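Local coordinates for uric acid degradation bifunctional protein TTL (PDB 2Q37) that carries out the last two steps of urate degradation, hydrolysing 5-hydroxyisourate to OHCU and decarboxylating that stereoselectively to (S)-allantoin, at residues 59-63 / 64-68. Sequence-based numbering, arbitrary orientation.
Sequences RDIWF and NQVNV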
ATOM      1  N   ARG A  59      11.383  -6.319 -13.298  1.00 37.77           N
ATOM      2  CA  ARG A  59       9.994  -6.602 -13.014  1.00 39.49           C
ATOM      3  C   ARG A  59       9.806  -7.518 -11.809  1.00 41.30           C
ATOM      4  O   ARG A  59       8.898  -7.308 -11.008  1.00 41.07           O
ATOM      5  CB  ARG A  59       9.327  -7.238 -14.219  1.00 38.70           C
ATOM      6  CG  ARG A  59       9.215  -6.333 -15.411  1.00 37.68           C
ATOM      7  CD  ARG A  59       8.482  -7.080 -16.493  1.00 38.76           C
ATOM      8  NE  ARG A  59       8.295  -6.309 -17.712  1.00 38.07           N
ATOM      9  CZ  ARG A  59       8.388  -6.830 -18.929  1.00 37.74           C
ATOM     10  NH1 ARG A  59       8.673  -8.115 -19.089  1.00 39.12           N
ATOM     11  NH2 ARG A  59       8.190  -6.073 -19.986  1.00 36.65           N
ATOM     12  N   ASP A  60      10.653  -8.537 -11.671  1.00 42.62           N
ATOM     13  CA  ASP A  60      10.488  -9.454 -10.553  1.00 43.00           C
ATOM     14  C   ASP A  60      10.792  -8.762  -9.237  1.00 42.19           C
ATOM     15  O   ASP A  60      10.084  -8.957  -8.247  1.00 43.42           O
ATOM     16  CB  ASP A  60      11.368 -10.696 -10.716  1.00 45.76           C
ATOM     17  CG  ASP A  60      11.000 -11.800  -9.729  1.00 49.62           C
ATOM     18  OD1 ASP A  60      10.037 -12.557 -10.021  1.00 51.15           O
ATOM     19  OD2 ASP A  60      11.652 -11.898  -8.655  1.00 50.14           O
ATOM     20  N   ILE A  61      11.836  -7.951  -9.218  1.00 39.47           N
ATOM     21  CA  ILE A  61      12.177  -7.233  -8.010  1.00 38.12           C
ATOM     22  C   ILE A  61      11.049  -6.245  -7.662  1.00 37.70           C
ATOM     23  O   ILE A  61      10.612  -6.149  -6.510  1.00 38.61           O
ATOM     24  CB  ILE A  61      13.477  -6.460  -8.203  1.00 38.26           C
ATOM     25  CG1 ILE A  61      14.634  -7.446  -8.327  1.00 39.92           C
ATOM     26  CG2 ILE A  61      13.688  -5.472  -7.052  1.00 38.77           C
ATOM     27  CD1 ILE A  61      15.965  -6.790  -8.682  1.00 39.91           C
ATOM     28  N   TRP A  62      10.570  -5.533  -8.670  1.00 33.87           N
ATOM     29  CA  TRP A  62       9.526  -4.541  -8.479  1.00 32.84           C
ATOM     30  C   TRP A  62       8.208  -5.141  -7.993  1.00 33.70           C
ATOM     31  O   TRP A  62       7.608  -4.641  -7.042  1.00 33.78           O
ATOM     32  CB  TRP A  62       9.311  -3.768  -9.786  1.00 29.51           C
ATOM     33  CG  TRP A  62       8.224  -2.771  -9.719  1.00 26.54           C
ATOM     34  CD1 TRP A  62       6.985  -2.872 -10.287  1.00 23.77           C
ATOM     35  CD2 TRP A  62       8.244  -1.530  -9.009  1.00 23.91           C
ATOM     36  NE1 TRP A  62       6.233  -1.771  -9.967  1.00 23.37           N
ATOM     37  CE2 TRP A  62       6.979  -0.931  -9.182  1.00 23.77           C
ATOM     38  CE3 TRP A  62       9.208  -0.866  -8.241  1.00 24.60           C
ATOM     39  CZ2 TRP A  62       6.647   0.305  -8.613  1.00 24.97           C
ATOM     40  CZ3 TRP A  62       8.886   0.366  -7.677  1.00 25.05           C
ATOM     41  CH2 TRP A  62       7.610   0.940  -7.865  1.00 24.25           C
ATOM     42  N   PHE A  63       7.773  -6.216  -8.636  1.00 33.00           N
ATOM     43  CA  PHE A  63       6.524  -6.872  -8.275  1.00 34.26           C
ATOM     44  C   PHE A  63       6.584  -7.868  -7.108  1.00 35.20           C
ATOM     45  O   PHE A  63       5.558  -8.147  -6.493  1.00 35.59           O
ATOM     46  CB  PHE A  63       5.928  -7.575  -9.496  1.00 30.91           C
ATOM     47  CG  PHE A  63       5.357  -6.636 -10.513  1.00 32.39           C
ATOM     48  CD1 PHE A  63       4.298  -5.796 -10.181  1.00 30.97           C
ATOM     49  CD2 PHE A  63       5.892  -6.573 -11.806  1.00 33.94           C
ATOM     50  CE1 PHE A  63       3.776  -4.900 -11.121  1.00 34.38           C
ATOM     51  CE2 PHE A  63       5.383  -5.679 -12.758  1.00 32.59           C
ATOM     52  CZ  PHE A  63       4.320  -4.838 -12.417  1.00 33.35           C
ATOM     53  N   ASN A  64       7.758  -8.397  -6.785  1.00 35.35           N
ATOM     54  CA  ASN A  64       7.814  -9.368  -5.702  1.00 36.90           C
ATOM     55  C   ASN A  64       8.815  -9.109  -4.579  1.00 38.65           C
ATOM     56  O   ASN A  64       8.803  -9.827  -3.578  1.00 38.72           O
ATOM     57  CB  ASN A  64       8.079 -10.760  -6.273  1.00 37.48           C
ATOM     58  CG  ASN A  64       7.233 -11.061  -7.481  1.00 38.17           C
ATOM     59  OD1 ASN A  64       6.012 -10.949  -7.440  1.00 41.18           O
ATOM     60  ND2 ASN A  64       7.877 -11.449  -8.570  1.00 38.22           N
ATOM     61  N   GLN A  65       9.677  -8.102  -4.712  1.00 40.97           N
ATOM     62  CA  GLN A  65      10.660  -7.853  -3.657  1.00 42.47           C
ATOM     63  C   GLN A  65      10.535  -6.538  -2.899  1.00 42.61           C
ATOM     64  O   GLN A  65      10.675  -6.502  -1.677  1.00 43.91           O
ATOM     65  CB  GLN A  65      12.079  -7.986  -4.212  1.00 43.99           C
ATOM     66  CG  GLN A  65      12.408  -9.378  -4.698  1.00 48.78           C
ATOM     67  CD  GLN A  65      11.861 -10.460  -3.770  1.00 53.81           C
ATOM     68  OE1 GLN A  65      12.140 -10.474  -2.560  1.00 53.85           O
ATOM     69  NE2 GLN A  65      11.075 -11.373  -4.337  1.00 56.25           N
ATOM     70  N   VAL A  66      10.288  -5.451  -3.607  1.00 40.70           N
ATOM     71  CA  VAL A  66      10.152  -4.185  -2.931  1.00 40.43           C
ATOM     72  C   VAL A  66       8.765  -4.137  -2.275  1.00 40.54           C
ATOM     73  O   VAL A  66       7.798  -4.688  -2.811  1.00 41.42           O
ATOM     74  CB  VAL A  66      10.340  -3.038  -3.932  1.00 41.67           C
ATOM     75  CG1 VAL A  66      11.761  -3.113  -4.533  1.00 39.54           C
ATOM     76  CG2 VAL A  66       9.280  -3.130  -5.034  1.00 41.39           C
ATOM     77  N   ASN A  67       8.662  -3.505  -1.108  1.00 39.17           N
ATOM     78  CA  ASN A  67       7.368  -3.440  -0.436  1.00 39.43           C
ATOM     79  C   ASN A  67       6.537  -2.220  -0.848  1.00 38.59           C
ATOM     80  O   ASN A  67       7.005  -1.352  -1.581  1.00 38.81           O
ATOM     81  CB  ASN A  67       7.538  -3.485   1.094  1.00 38.16           C
ATOM     82  CG  ASN A  67       8.341  -2.316   1.643  1.00 39.01           C
ATOM     83  OD1 ASN A  67       8.068  -1.137   1.345  1.00 35.72           O
ATOM     84  ND2 ASN A  67       9.336  -2.639   2.474  1.00 38.82           N
ATOM     85  N   VAL A  68       5.294  -2.177  -0.386  1.00 37.40           N
ATOM     86  CA  VAL A  68       4.376  -1.095  -0.719  1.00 36.21           C
ATOM     87  C   VAL A  68       4.963   0.271  -0.417  1.00 35.59           C
ATOM     88  O   VAL A  68       4.711   1.247  -1.124  1.00 33.39           O
ATOM     89  CB  VAL A  68       3.053  -1.291   0.031  1.00 35.63           C
ATOM     90  CG1 VAL A  68       2.183  -0.059  -0.086  1.00 34.18           C
ATOM     91  CG2 VAL A  68       2.334  -2.525  -0.554  1.00 37.75           C
TER
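Asn64 lies one helical turn after Asp60, and the two are joined twice. The backbone N of Asn64 bonds to Asp60 O at 2.8 Å. Asn64 ND2 makes a weak bond to Asp60 OD1, also 2.8 Å but bent, with an N-H...O angle of 125°. The two side chains meet at about a right angle, the carboxylate and amide planes turned 66° apart. A chi1 of -168° sets the Asp60 carboxylate opposite the backbone N, within reach of the amide. An alanine in place of Asn64 would keep the backbone bond but is likely to leave Asp60 OD1 without this amide partner and its carboxylate freer to turn.

Ile61 O accepts two backbone bonds. Val66 N comes nearly along the C=O axis, at 3.0 Å, while Gln65 N sits above the carbonyl plane. Beside this fork, Ile61 CG2 touches Val66 CG1 at 4.0 Å, the two side chains crossing at about a right angle. The other methyl of Val66, CG2, lies obliquely to the indole of Trp62, 3.9 Å from CE3. Trp62 stacks with Trp71, and NE1 of Trp62 bonds to Ala163 O; Trp71 NE1 bonds to Trp62 O. Trp62 CD1 also rests over the centre of the Phe63 ring. Phe63 O receives Arg154 NE of the second subunit.

Val66 N pairs with Ile61 O, five residues back, where the chain leaves helix 51-64. Asn67 sits at the N-cap of helix 68-76, its OD1 bonding weakly to Thr69 N. This is a short connection between two helices in the all-helical OHCU decarboxylase domain, at the dimer interface.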